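Octopine dehydrogenase (Pecten maximus, PDB 3C7A) catalyses the NADH-dependent reductive condensation of L-arginine with pyruvate to D-octopine, and the reverse oxidation. Local coordinates at residues I54-E57 against T61-E64; F93-Y98 against T379-Q384; P116-F121 against L326-P331. All blocks are in the same frame, centred on the assembly; numbering follows the deposited sequence.

Contact 1. Residues I54-E57 against T61-E64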
ATOM      1  N   ILE A  54     -14.017  18.661   5.990  1.00 23.70           N
ATOM      2  CA  ILE A  54     -15.162  18.943   5.111  1.00 24.22           C
ATOM      3  C   ILE A  54     -15.455  17.744   4.202  1.00 24.61           C
ATOM      4  O   ILE A  54     -14.591  17.312   3.434  1.00 24.66           O
ATOM      5  CB  ILE A  54     -14.932  20.218   4.252  1.00 24.14           C
ATOM      6  CG1 ILE A  54     -14.534  21.402   5.138  1.00 24.10           C
ATOM      7  CG2 ILE A  54     -16.183  20.556   3.432  1.00 24.24           C
ATOM      8  CD1 ILE A  54     -13.828  22.524   4.400  1.00 24.10           C
ATOM      9  N   VAL A  55     -16.679  17.223   4.295  1.00 25.13           N
ATOM     10  CA  VAL A  55     -17.073  16.004   3.577  1.00 25.76           C
ATOM     11  C   VAL A  55     -18.108  16.281   2.477  1.00 26.21           C
ATOM     12  O   VAL A  55     -19.205  16.770   2.755  1.00 26.14           O
ATOM     13  CB  VAL A  55     -17.610  14.913   4.553  1.00 25.68           C
ATOM     14  CG1 VAL A  55     -18.022  13.654   3.797  1.00 25.74           C
ATOM     15  CG2 VAL A  55     -16.568  14.570   5.615  1.00 25.79           C
ATOM     16  N   ASN A  56     -17.743  15.963   1.236  1.00 26.87           N
ATOM     17  CA  ASN A  56     -18.657  16.058   0.097  1.00 27.56           C
ATOM     18  C   ASN A  56     -19.579  14.841   0.022  1.00 28.05           C
ATOM     19  O   ASN A  56     -19.110  13.699   0.008  1.00 28.11           O
ATOM     20  CB  ASN A  56     -17.879  16.215  -1.214  1.00 27.52           C
ATOM     21  CG  ASN A  56     -17.272  17.599  -1.375  1.00 27.71           C
ATOM     22  OD1 ASN A  56     -17.986  18.602  -1.429  1.00 27.99           O
ATOM     23  ND2 ASN A  56     -15.948  17.657  -1.469  1.00 27.44           N
ATOM     24  N   GLU A  57     -20.884  15.096  -0.027  1.00 28.65           N
ATOM     25  CA  GLU A  57     -21.890  14.030  -0.014  1.00 29.31           C
ATOM     26  C   GLU A  57     -22.405  13.695  -1.419  1.00 29.75           C
ATOM     27  O   GLU A  57     -22.043  14.353  -2.398  1.00 29.82           O
ATOM     28  CB  GLU A  57     -23.059  14.396   0.914  1.00 29.30           C
ATOM     29  CG  GLU A  57     -22.662  14.788   2.345  1.00 29.47           C
ATOM     30  CD  GLU A  57     -22.328  13.602   3.248  1.00 29.75           C
ATOM     31  OE1 GLU A  57     -22.246  12.452   2.761  1.00 29.86           O
ATOM     32  OE2 GLU A  57     -22.147  13.827   4.465  1.00 29.74           O
ATOM     33  N   THR A  61     -24.416  18.291  -1.254  1.00 31.23           N
ATOM     34  CA  THR A  61     -24.248  19.081  -0.031  1.00 31.06           C
ATOM     35  C   THR A  61     -22.907  18.790   0.654  1.00 30.85           C
ATOM     36  O   THR A  61     -22.156  17.915   0.212  1.00 30.83           O
ATOM     37  CB  THR A  61     -25.405  18.829   0.969  1.00 31.08           C
ATOM     38  OG1 THR A  61     -25.579  17.419   1.161  1.00 31.15           O
ATOM     39  CG2 THR A  61     -26.709  19.433   0.456  1.00 31.22           C
ATOM     40  N   GLN A  62     -22.615  19.530   1.724  1.00 30.55           N
ATOM     41  CA  GLN A  62     -21.367  19.376   2.478  1.00 30.29           C
ATOM     42  C   GLN A  62     -21.604  19.320   3.991  1.00 30.02           C
ATOM     43  O   GLN A  62     -22.481  20.010   4.516  1.00 30.07           O
ATOM     44  CB  GLN A  62     -20.385  20.507   2.145  1.00 30.28           C
ATOM     45  CG  GLN A  62     -19.808  20.453   0.731  1.00 30.39           C
ATOM     46  CD  GLN A  62     -18.744  21.512   0.471  1.00 30.45           C
ATOM     47  OE1 GLN A  62     -18.689  22.541   1.145  1.00 30.91           O
ATOM     48  NE2 GLN A  62     -17.894  21.260  -0.519  1.00 30.60           N
ATOM     49  N   THR A  63     -20.810  18.498   4.679  1.00 29.62           N
ATOM     50  CA  THR A  63     -20.895  18.339   6.136  1.00 29.23           C
ATOM     51  C   THR A  63     -19.541  18.639   6.795  1.00 28.83           C
ATOM     52  O   THR A  63     -18.494  18.238   6.280  1.00 28.79           O
ATOM     53  CB  THR A  63     -21.360  16.909   6.525  1.00 29.28           C
ATOM     54  OG1 THR A  63     -22.451  16.506   5.687  1.00 29.53           O
ATOM     55  CG2 THR A  63     -21.805  16.850   7.983  1.00 29.29           C
ATOM     56  N   GLU A  64     -19.575  19.342   7.928  1.00 28.31           N
ATOM     57  CA  GLU A  64     -18.364  19.703   8.680  1.00 27.88           C
ATOM     58  C   GLU A  64     -18.213  18.903   9.977  1.00 27.29           C
ATOM     59  O   GLU A  64     -19.195  18.663  10.684  1.00 27.30           O
ATOM     60  CB  GLU A  64     -18.355  21.202   9.005  1.00 27.94           C
ATOM     61  CG  GLU A  64     -18.040  22.123   7.828  1.00 28.14           C
ATOM     62  CD  GLU A  64     -17.773  23.564   8.254  1.00 28.36           C
ATOM     63  OE1 GLU A  64     -18.362  24.024   9.257  1.00 28.82           O
ATOM     64  OE2 GLU A  64     -16.973  24.244   7.576  1.00 29.10           O
TER
HETATM   65  O   HOH W   1     -21.147  17.153  -2.211  1.00 39.93           O

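Contact 2. Residues F93-Y98 against T379-Q384. With NAD (nicotinamide-adenine-dinucleotide), chain B.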
ATOM      1  N   PHE A  93       8.499   4.141   2.226  1.00 14.67           N
ATOM      2  CA  PHE A  93       9.920   4.294   2.576  1.00 14.82           C
ATOM      3  C   PHE A  93      10.153   4.811   4.005  1.00 14.76           C
ATOM      4  O   PHE A  93      11.279   4.766   4.512  1.00 14.68           O
ATOM      5  CB  PHE A  93      10.670   5.156   1.540  1.00 14.98           C
ATOM      6  CG  PHE A  93      10.266   6.612   1.532  1.00 15.38           C
ATOM      7  CD1 PHE A  93       9.316   7.078   0.628  1.00 15.78           C
ATOM      8  CD2 PHE A  93      10.854   7.520   2.411  1.00 15.79           C
ATOM      9  CE1 PHE A  93       8.943   8.423   0.609  1.00 15.75           C
ATOM     10  CE2 PHE A  93      10.486   8.865   2.403  1.00 16.06           C
ATOM     11  CZ  PHE A  93       9.529   9.317   1.497  1.00 15.71           C
ATOM     12  N   ALA A  94       9.086   5.282   4.646  1.00 14.73           N
ATOM     13  CA  ALA A  94       9.165   5.845   5.997  1.00 14.71           C
ATOM     14  C   ALA A  94       8.793   4.857   7.115  1.00 14.68           C
ATOM     15  O   ALA A  94       8.869   5.205   8.299  1.00 14.60           O
ATOM     16  CB  ALA A  94       8.311   7.112   6.092  1.00 14.69           C
ATOM     17  N   HIS A  95       8.403   3.635   6.743  1.00 14.62           N
ATOM     18  CA  HIS A  95       7.971   2.626   7.721  1.00 14.61           C
ATOM     19  C   HIS A  95       9.082   2.143   8.664  1.00 14.61           C
ATOM     20  O   HIS A  95       8.830   1.910   9.851  1.00 14.51           O
ATOM     21  CB  HIS A  95       7.290   1.429   7.035  1.00 14.54           C
ATOM     22  CG  HIS A  95       5.924   1.730   6.489  1.00 14.64           C
ATOM     23  ND1 HIS A  95       5.316   0.943   5.534  1.00 14.48           N
ATOM     24  CD2 HIS A  95       5.054   2.734   6.755  1.00 14.42           C
ATOM     25  CE1 HIS A  95       4.129   1.443   5.243  1.00 14.36           C
ATOM     26  NE2 HIS A  95       3.947   2.532   5.967  1.00 14.50           N
ATOM     27  N   GLU A  96      10.300   1.999   8.136  1.00 14.67           N
ATOM     28  CA  GLU A  96      11.462   1.537   8.919  1.00 14.84           C
ATOM     29  C   GLU A  96      11.716   2.382  10.174  1.00 14.74           C
ATOM     30  O   GLU A  96      12.017   1.840  11.242  1.00 14.75           O
ATOM     31  CB  GLU A  96      12.728   1.487   8.046  1.00 14.84           C
ATOM     32  CG  GLU A  96      13.940   0.826   8.718  1.00 15.08           C
ATOM     33  CD  GLU A  96      15.223   0.921   7.899  1.00 15.37           C
ATOM     34  OE1 GLU A  96      15.567   2.026   7.427  1.00 16.47           O
ATOM     35  OE2 GLU A  96      15.903  -0.114   7.740  1.00 15.92           O
ATOM     36  N   GLY A  97      11.589   3.701  10.033  1.00 14.63           N
ATOM     37  CA  GLY A  97      11.806   4.640  11.136  1.00 14.52           C
ATOM     38  C   GLY A  97      10.835   4.500  12.298  1.00 14.47           C
ATOM     39  O   GLY A  97      11.229   4.643  13.458  1.00 14.24           O
ATOM     40  N   TYR A  98       9.569   4.220  11.989  1.00 14.46           N
ATOM     41  CA  TYR A  98       8.530   4.072  13.014  1.00 14.55           C
ATOM     42  C   TYR A  98       8.623   2.761  13.807  1.00 14.50           C
ATOM     43  O   TYR A  98       8.367   2.752  15.014  1.00 14.47           O
ATOM     44  CB  TYR A  98       7.126   4.267  12.420  1.00 14.55           C
ATOM     45  CG  TYR A  98       6.814   5.711  12.066  1.00 14.62           C
ATOM     46  CD1 TYR A  98       6.459   6.632  13.055  1.00 14.62           C
ATOM     47  CD2 TYR A  98       6.883   6.157  10.747  1.00 14.59           C
ATOM     48  CE1 TYR A  98       6.179   7.961  12.739  1.00 14.62           C
ATOM     49  CE2 TYR A  98       6.605   7.485  10.417  1.00 14.58           C
ATOM     50  CZ  TYR A  98       6.254   8.379  11.418  1.00 14.71           C
ATOM     51  OH  TYR A  98       5.979   9.691  11.098  1.00 14.88           O
ATOM     52  N   THR A 379      17.916  -2.162  -0.021  1.00 19.84           N
ATOM     53  CA  THR A 379      16.868  -1.149   0.133  1.00 19.51           C
ATOM     54  C   THR A 379      15.467  -1.674  -0.222  1.00 19.17           C
ATOM     55  O   THR A 379      14.517  -0.891  -0.328  1.00 19.15           O
ATOM     56  CB  THR A 379      17.174   0.137  -0.688  1.00 19.54           C
ATOM     57  OG1 THR A 379      17.311  -0.191  -2.078  1.00 19.70           O
ATOM     58  CG2 THR A 379      18.451   0.813  -0.197  1.00 19.67           C
ATOM     59  N   THR A 380      15.345  -2.993  -0.393  1.00 18.73           N
ATOM     60  CA  THR A 380      14.066  -3.634  -0.740  1.00 18.31           C
ATOM     61  C   THR A 380      13.462  -4.416   0.437  1.00 18.12           C
ATOM     62  O   THR A 380      14.031  -4.441   1.532  1.00 18.01           O
ATOM     63  CB  THR A 380      14.194  -4.575  -1.972  1.00 18.28           C
ATOM     64  OG1 THR A 380      14.982  -5.722  -1.632  1.00 18.03           O
ATOM     65  CG2 THR A 380      14.825  -3.850  -3.161  1.00 18.33           C
ATOM     66  N   ARG A 381      12.315  -5.056   0.194  1.00 17.82           N
ATOM     67  CA  ARG A 381      11.588  -5.813   1.219  1.00 17.65           C
ATOM     68  C   ARG A 381      11.435  -7.315   0.918  1.00 17.44           C
ATOM     69  O   ARG A 381      10.578  -7.979   1.513  1.00 17.25           O
ATOM     70  CB  ARG A 381      10.200  -5.202   1.439  1.00 17.70           C
ATOM     71  CG  ARG A 381      10.134  -4.045   2.418  1.00 17.85           C
ATOM     72  CD  ARG A 381       8.754  -3.406   2.337  1.00 18.28           C
ATOM     73  NE  ARG A 381       8.368  -2.709   3.560  1.00 18.19           N
ATOM     74  CZ  ARG A 381       7.172  -2.163   3.771  1.00 17.85           C
ATOM     75  NH1 ARG A 381       6.223  -2.227   2.844  1.00 17.42           N
ATOM     76  NH2 ARG A 381       6.924  -1.549   4.917  1.00 17.57           N
ATOM     77  N   CYS A 382      12.248  -7.846   0.003  1.00 17.19           N
ATOM     78  CA  CYS A 382      12.210  -9.280  -0.318  1.00 17.03           C
ATOM     79  C   CYS A 382      12.607 -10.129   0.901  1.00 16.89           C
ATOM     80  O   CYS A 382      13.487  -9.729   1.666  1.00 16.90           O
ATOM     81  CB  CYS A 382      13.083  -9.606  -1.542  1.00 17.04           C
ATOM     82  SG  CYS A 382      14.874  -9.361  -1.353  1.00 17.17           S
ATOM     83  N   PRO A 383      11.939 -11.286   1.101  1.00 16.77           N
ATOM     84  CA  PRO A 383      12.173 -12.142   2.279  1.00 16.72           C
ATOM     85  C   PRO A 383      13.626 -12.578   2.508  1.00 16.72           C
ATOM     86  O   PRO A 383      14.030 -12.764   3.659  1.00 16.64           O
ATOM     87  CB  PRO A 383      11.279 -13.365   2.020  1.00 16.71           C
ATOM     88  CG  PRO A 383      10.906 -13.295   0.572  1.00 16.69           C
ATOM     89  CD  PRO A 383      10.888 -11.845   0.229  1.00 16.76           C
ATOM     90  N   GLN A 384      14.397 -12.733   1.429  1.00 16.74           N
ATOM     91  CA  GLN A 384      15.800 -13.165   1.515  1.00 16.75           C
ATOM     92  C   GLN A 384      16.727 -12.113   2.132  1.00 16.91           C
ATOM     93  O   GLN A 384      17.790 -12.451   2.660  1.00 16.83           O
ATOM     94  CB  GLN A 384      16.331 -13.589   0.138  1.00 16.69           C
ATOM     95  CG  GLN A 384      15.767 -14.910  -0.393  1.00 16.31           C
ATOM     96  CD  GLN A 384      14.421 -14.760  -1.096  1.00 16.07           C
ATOM     97  OE1 GLN A 384      13.883 -13.656  -1.228  1.00 15.51           O
ATOM     98  NE2 GLN A 384      13.872 -15.880  -1.554  1.00 15.94           N
TER
HETATM   99  PA  NAD B 405       1.532  12.269   1.639  1.00 17.38           P
HETATM  100  O1A NAD B 405       2.373  12.518   0.447  1.00 16.79           O
HETATM  101  O2A NAD B 405       0.547  13.360   1.825  1.00 16.80           O
HETATM  102  O5B NAD B 405       2.466  12.110   2.950  1.00 17.88           O
HETATM  103  C5B NAD B 405       3.436  13.079   3.302  1.00 18.74           C
HETATM  104  C4B NAD B 405       3.963  12.803   4.709  1.00 19.15           C
HETATM  105  O4B NAD B 405       4.928  11.764   4.686  1.00 19.67           O
HETATM  106  C3B NAD B 405       4.660  14.007   5.331  1.00 19.45           C
HETATM  107  O3B NAD B 405       3.784  14.796   6.102  1.00 19.27           O
HETATM  108  C2B NAD B 405       5.758  13.393   6.180  1.00 19.89           C
HETATM  109  O2B NAD B 405       5.323  13.170   7.503  1.00 19.77           O
HETATM  110  C1B NAD B 405       6.047  12.063   5.504  1.00 20.32           C
HETATM  111  N9A NAD B 405       7.274  12.217   4.695  1.00 20.65           N
HETATM  112  C8A NAD B 405       7.337  12.645   3.390  1.00 20.85           C
HETATM  113  N7A NAD B 405       8.631  12.671   3.001  1.00 21.07           N
HETATM  114  C5A NAD B 405       9.401  12.268   4.036  1.00 20.90           C
HETATM  115  C6A NAD B 405      10.778  12.113   4.167  1.00 20.89           C
HETATM  116  N6A NAD B 405      11.584  12.627   3.239  1.00 21.11           N
HETATM  117  N1A NAD B 405      11.302  11.673   5.372  1.00 20.75           N
HETATM  118  C2A NAD B 405      10.458  11.391   6.433  1.00 20.85           C
HETATM  119  N3A NAD B 405       9.090  11.550   6.291  1.00 20.81           N
HETATM  120  C4A NAD B 405       8.564  11.981   5.111  1.00 20.74           C
HETATM  121  O3  NAD B 405       0.813  10.826   1.480  1.00 17.10           O
HETATM  122  PN  NAD B 405      -0.788  10.626   1.559  1.00 17.18           P
HETATM  123  O1N NAD B 405      -1.414  11.466   0.512  1.00 17.27           O
HETATM  124  O2N NAD B 405      -1.223  10.772   2.968  1.00 16.78           O
HETATM  125  O5D NAD B 405      -1.013   9.091   1.112  1.00 17.62           O
HETATM  126  C5D NAD B 405      -0.429   7.993   1.783  1.00 17.80           C
HETATM  127  C4D NAD B 405      -0.445   6.759   0.875  1.00 18.04           C
HETATM  128  O4D NAD B 405      -1.759   6.483   0.408  1.00 18.01           O
HETATM  129  C3D NAD B 405       0.439   6.951  -0.351  1.00 18.20           C
HETATM  130  O3D NAD B 405       1.237   5.803  -0.532  1.00 18.22           O
HETATM  131  C2D NAD B 405      -0.539   7.123  -1.501  1.00 18.11           C
HETATM  132  O2D NAD B 405      -0.039   6.568  -2.696  1.00 18.04           O
HETATM  133  C1D NAD B 405      -1.791   6.401  -1.010  1.00 18.05           C
HETATM  134  N1N NAD B 405      -3.051   6.951  -1.567  1.00 18.12           N
HETATM  135  C2N NAD B 405      -3.362   8.288  -1.470  1.00 18.04           C
HETATM  136  C3N NAD B 405      -4.560   8.781  -1.999  1.00 18.06           C
HETATM  137  C7N NAD B 405      -5.008  10.184  -1.676  1.00 18.01           C
HETATM  138  O7N NAD B 405      -6.102  10.673  -2.260  1.00 17.76           O
HETATM  139  N7N NAD B 405      -4.268  10.966  -0.763  1.00 18.20           N
HETATM  140  C4N NAD B 405      -5.441   7.899  -2.630  1.00 18.12           C
HETATM  141  C5N NAD B 405      -5.123   6.544  -2.722  1.00 18.14           C
HETATM  142  C6N NAD B 405      -3.922   6.086  -2.182  1.00 18.11           C

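Contact 3. Residues P116-F121 against L326-P331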
ATOM      1  N   PRO A 116      -2.345   2.394   3.859  1.00 12.08           N
ATOM      2  CA  PRO A 116      -2.185   1.015   3.387  1.00 12.18           C
ATOM      3  C   PRO A 116      -0.798   0.419   3.675  1.00 12.34           C
ATOM      4  O   PRO A 116       0.168   1.158   3.895  1.00 12.28           O
ATOM      5  CB  PRO A 116      -2.404   1.147   1.877  1.00 12.20           C
ATOM      6  CG  PRO A 116      -1.920   2.538   1.545  1.00 12.15           C
ATOM      7  CD  PRO A 116      -1.958   3.365   2.815  1.00 12.10           C
ATOM      8  N   SER A 117      -0.711  -0.907   3.671  1.00 12.46           N
ATOM      9  CA  SER A 117       0.524  -1.595   4.028  1.00 12.75           C
ATOM     10  C   SER A 117       1.524  -1.568   2.878  1.00 12.77           C
ATOM     11  O   SER A 117       2.682  -1.191   3.057  1.00 12.74           O
ATOM     12  CB  SER A 117       0.233  -3.041   4.436  1.00 12.72           C
ATOM     13  OG  SER A 117      -0.329  -3.100   5.737  1.00 13.35           O
ATOM     14  N   GLN A 118       1.084  -1.826   1.677  1.00 20.00           N
ATOM     15  CA  GLN A 118       1.929  -2.271   0.572  1.00 20.00           C
ATOM     16  C   GLN A 118       2.660  -3.657   0.848  1.00 20.00           C
ATOM     17  O   GLN A 118       2.331  -4.340   1.720  1.00 12.99           O
ATOM     18  CB  GLN A 118       2.910  -1.141   0.046  1.00 20.00           C
ATOM     19  CG  GLN A 118       2.220   0.078  -0.642  1.00 20.00           C
ATOM     20  CD  GLN A 118       3.164   1.158  -1.152  1.00 20.00           C
ATOM     21  OE1 GLN A 118       3.674   1.937  -0.401  1.00 20.00           O
ATOM     22  NE2 GLN A 118       3.382   1.188  -2.446  1.00 20.00           N
ATOM     23  N   ALA A 119       3.639  -4.010   0.066  1.00 12.76           N
ATOM     24  CA  ALA A 119       4.155  -5.371   0.001  1.00 12.68           C
ATOM     25  C   ALA A 119       5.396  -5.533   0.873  1.00 12.63           C
ATOM     26  O   ALA A 119       6.320  -4.722   0.811  1.00 12.46           O
ATOM     27  CB  ALA A 119       4.463  -5.753  -1.439  1.00 12.69           C
ATOM     28  N   GLY A 120       5.409  -6.584   1.686  1.00 12.58           N
ATOM     29  CA  GLY A 120       6.544  -6.857   2.578  1.00 12.44           C
ATOM     30  C   GLY A 120       6.422  -6.305   3.993  1.00 12.43           C
ATOM     31  O   GLY A 120       7.398  -6.308   4.750  1.00 12.31           O
ATOM     32  N   PHE A 121       5.222  -5.842   4.344  1.00 12.33           N
ATOM     33  CA  PHE A 121       4.923  -5.238   5.652  1.00 12.33           C
ATOM     34  C   PHE A 121       5.217  -6.178   6.832  1.00 12.40           C
ATOM     35  O   PHE A 121       5.839  -5.768   7.819  1.00 12.31           O
ATOM     36  CB  PHE A 121       3.453  -4.784   5.677  1.00 12.21           C
ATOM     37  CG  PHE A 121       3.088  -3.897   6.846  1.00 12.23           C
ATOM     38  CD1 PHE A 121       2.391  -4.415   7.937  1.00 11.97           C
ATOM     39  CD2 PHE A 121       3.409  -2.540   6.841  1.00 12.07           C
ATOM     40  CE1 PHE A 121       2.033  -3.599   9.016  1.00 12.12           C
ATOM     41  CE2 PHE A 121       3.059  -1.714   7.915  1.00 12.21           C
ATOM     42  CZ  PHE A 121       2.369  -2.246   9.004  1.00 12.24           C
ATOM     43  N   LEU A 326       7.705   4.433 -10.350  1.00 25.31           N
ATOM     44  CA  LEU A 326       8.736   3.392 -10.388  1.00 24.74           C
ATOM     45  C   LEU A 326       9.566   3.313  -9.103  1.00 24.38           C
ATOM     46  O   LEU A 326      10.016   2.231  -8.722  1.00 24.31           O
ATOM     47  CB  LEU A 326       9.657   3.581 -11.602  1.00 24.71           C
ATOM     48  CG  LEU A 326       9.067   3.509 -13.020  1.00 24.65           C
ATOM     49  CD1 LEU A 326      10.100   3.950 -14.050  1.00 24.47           C
ATOM     50  CD2 LEU A 326       8.535   2.116 -13.359  1.00 24.27           C
ATOM     51  N   THR A 327       9.761   4.454  -8.442  1.00 23.91           N
ATOM     52  CA  THR A 327      10.593   4.522  -7.231  1.00 23.44           C
ATOM     53  C   THR A 327       9.959   3.854  -6.001  1.00 23.10           C
ATOM     54  O   THR A 327      10.654   3.559  -5.025  1.00 22.97           O
ATOM     55  CB  THR A 327      11.017   5.978  -6.890  1.00 23.48           C
ATOM     56  OG1 THR A 327       9.856   6.802  -6.737  1.00 23.40           O
ATOM     57  CG2 THR A 327      11.909   6.556  -7.986  1.00 23.49           C
ATOM     58  N   GLU A 328       8.647   3.623  -6.057  1.00 22.62           N
ATOM     59  CA  GLU A 328       7.924   2.914  -4.996  1.00 22.20           C
ATOM     60  C   GLU A 328       7.454   1.522  -5.439  1.00 21.80           C
ATOM     61  O   GLU A 328       7.652   0.542  -4.721  1.00 21.72           O
ATOM     62  CB  GLU A 328       6.736   3.745  -4.489  1.00 22.26           C
ATOM     63  CG  GLU A 328       7.102   4.847  -3.490  1.00 22.57           C
ATOM     64  CD  GLU A 328       6.841   4.458  -2.038  1.00 23.25           C
ATOM     65  OE1 GLU A 328       5.662   4.266  -1.668  1.00 23.33           O
ATOM     66  OE2 GLU A 328       7.815   4.365  -1.258  1.00 23.10           O
ATOM     67  N   ASP A 329       6.847   1.443  -6.624  1.00 21.30           N
ATOM     68  CA  ASP A 329       6.230   0.200  -7.118  1.00 20.87           C
ATOM     69  C   ASP A 329       7.205  -0.945  -7.436  1.00 20.44           C
ATOM     70  O   ASP A 329       6.792  -2.107  -7.498  1.00 20.25           O
ATOM     71  CB  ASP A 329       5.335   0.481  -8.335  1.00 20.99           C
ATOM     72  CG  ASP A 329       4.057   1.232  -7.974  1.00 21.37           C
ATOM     73  OD1 ASP A 329       3.855   1.561  -6.785  1.00 21.91           O
ATOM     74  OD2 ASP A 329       3.246   1.495  -8.890  1.00 21.83           O
ATOM     75  N   ILE A 330       8.482  -0.623  -7.641  1.00 19.91           N
ATOM     76  CA  ILE A 330       9.498  -1.650  -7.909  1.00 19.40           C
ATOM     77  C   ILE A 330      10.103  -2.246  -6.617  1.00 19.12           C
ATOM     78  O   ILE A 330       9.908  -3.435  -6.354  1.00 19.11           O
ATOM     79  CB  ILE A 330      10.602  -1.171  -8.921  1.00 19.39           C
ATOM     80  CG1 ILE A 330       9.990  -0.763 -10.274  1.00 19.31           C
ATOM     81  CG2 ILE A 330      11.706  -2.229  -9.091  1.00 19.21           C
ATOM     82  CD1 ILE A 330       9.315  -1.891 -11.069  1.00 19.18           C
ATOM     83  N   PRO A 331      10.822  -1.432  -5.803  1.00 18.78           N
ATOM     84  CA  PRO A 331      11.452  -2.007  -4.601  1.00 18.54           C
ATOM     85  C   PRO A 331      10.473  -2.431  -3.498  1.00 18.34           C
ATOM     86  O   PRO A 331      10.796  -3.313  -2.695  1.00 18.27           O
ATOM     87  CB  PRO A 331      12.363  -0.877  -4.104  1.00 18.54           C
ATOM     88  CG  PRO A 331      11.734   0.368  -4.610  1.00 18.65           C
ATOM     89  CD  PRO A 331      11.105   0.013  -5.928  1.00 18.74           C
TER

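Contact 1. Residues I54-E57 against T61-E64
Val55 and Thr63 face each other as an antiparallel hydrogen-bonded pair, the axes of strands 54-56 and 62-64 passing 4.7 Å apart at 156° between their N-to-C directions. The two bonds of this pair are Val55 N to Thr63 O, 2.9 Å, and Thr63 N to Val55 O, 3.0 Å. On either side of it, Ile54 with Glu64 and Asn56 with Gln62 form non-hydrogen-bonded pairs. Toward the turn, Glu57 N donates to Thr61 O at 3.1 Å, and a water donates to that same Thr61 O, 2.7 Å away, and also to Glu57 O.

This is a beta hairpin of strands 51-56 and 62-67, far out at the surface of the NAD-binding part of the molecule. Strand 51-56 has a second neighbour in strand 156-171, where Ile54 makes backbone bonds with Val157 and Val159, so the hairpin extends the larger sheet outward.

Ile54, Asn56, Gln62 and Glu64 share one face. Asn56 and Gln62 run alongside each other, their amides turned 50° apart, and Gln62 NE2 donates to Asn56 OD1 at 2.8 Å, the acceptor lying close to the plane of the Gln62 amide. The other end of the Asn56 amide, ND2, goes to Val159 O and Glu158 OE2, so both ends of the group are held. Gln62 OE1 meanwhile rests 3.9 Å from Ile54 CG2. Thr63 lies on the opposite face with Val55. Beyond the strand end, the Glu57 chain bends at chi2 (-78°), folding the carboxylate back over Thr63, whose OG1 donates to the anti lone pair of Glu57 OE2 at 3.0 Å.

Contact 2. Residues F93-Y98 against T379-Q384
His95 and Arg381 are the two residues that meet here, and a polar contact does the work. Arg381 NH2 donates to His95 ND1 over 3.0 Å, a weak bond because it is bent to 134° at the hydrogen. The side chains cross at about a right angle; the guanidinium arrives at the edge of the imidazole, close to its plane, and the two flat groups are turned 27° from each other. Accepting at ND1 is consistent with a ring that carries no proton on that nitrogen. Arg381 reaches this far because its chain is extended from CG to NE, with chi2 at 170°.

The strongest polar partner of the guanidinium is Gln124 OE1, through NH2; NH1 also bonds Ala119 O. These bonds would limit its rotation, with His95 a further, weak partner.

Beyond the bond, NH2 of Arg381 also lies 3.7 Å from CB of His95, and the contact buries little surface, 74 Å² in all.

Ligand contact falls to Phe93, two residues before His95. Its ring stands edge-to-face (T-shaped) on the adenine of the bound NAD, CE2 of Phe93 lying 3.7 Å from C6A and CZ 3.8 Å from N7A. The 3-10 turn 93-94 leading into helix 95-102 thus brings Phe93 to the cofactor, while His95 just after it meets the arginine.

Around the pair, His95 packs on Val90 and on Gln124 of helix 121-129, and Arg381 lies against Phe121 of that same helix. Arg381, carried by the loop between helices 349-362 and 391-396, also touches Met332 and Val336 of helix 330-344, so it contacts both helices.

Contact 3. Residues P116-F121 against L326-P331
Gln118 stretches straight out beyond CG (chi2 180°), while Glu328 bends sharply at its second torsion (-100°, off the usual staggered values), and together these shapes bring the ends of the amide and the carboxylate near each other, their planes 50° apart. The two side chains run at about a right angle. As modelled, Gln118 OE1 lies 3.3 Å from Glu328 OE1, but the amide is probably turned over, so the assignment of its two ends is doubtful. With the amide turned the other way the pair may be a hydrogen bond from Gln118 to Glu328, which the model as built does not settle. Glu328 makes the main approach; the end of Asp329 comes near the Gln118 amide only at the margin of the contact.

The spot matters because Gln118 binds pyruvate. Asp329 in turn comes within about 4 Å of the side chain of His212, the active-site residue that also binds pyruvate, and Pro116 touches the NAD. The contact therefore probably lies at the substrate site, between the nucleotide-binding part and the alpha-helical domain.

Segment 116-121 links strand 111-114 to helix 121-129, and Gly120 holds the N-cap position right before that helix. Gln118 and Glu328 both also touch Ala92, and Glu328 touches Phe93 as well. For its part, 326-331 leads into helix 330-344, and its Leu326 and Ile330 pack on helix 349-362.

Overall arrangement
Following the chain, contact 1 comes first and closes a short local hairpin, 54-57 turning straight back into 61-64 at the outer end of the nucleotide-binding part. It is finished before the others begin, and its nearest atoms stay about 19 Å from contact 3 and 23 Å from contact 2. Contact 2 opens at 93-98 and closes only near the C-terminal end at 379-384; contact 3, from 116-121 to 326-331, lies wholly within that span. These two adjoin through a probable hydrogen bond from Arg381 NH1 to Ala119 O. Contact 2 ties the nucleotide-binding part to the loop between helices 349-362 and 391-396, contact 3 to the start of helix 330-344, probably beside the substrate site.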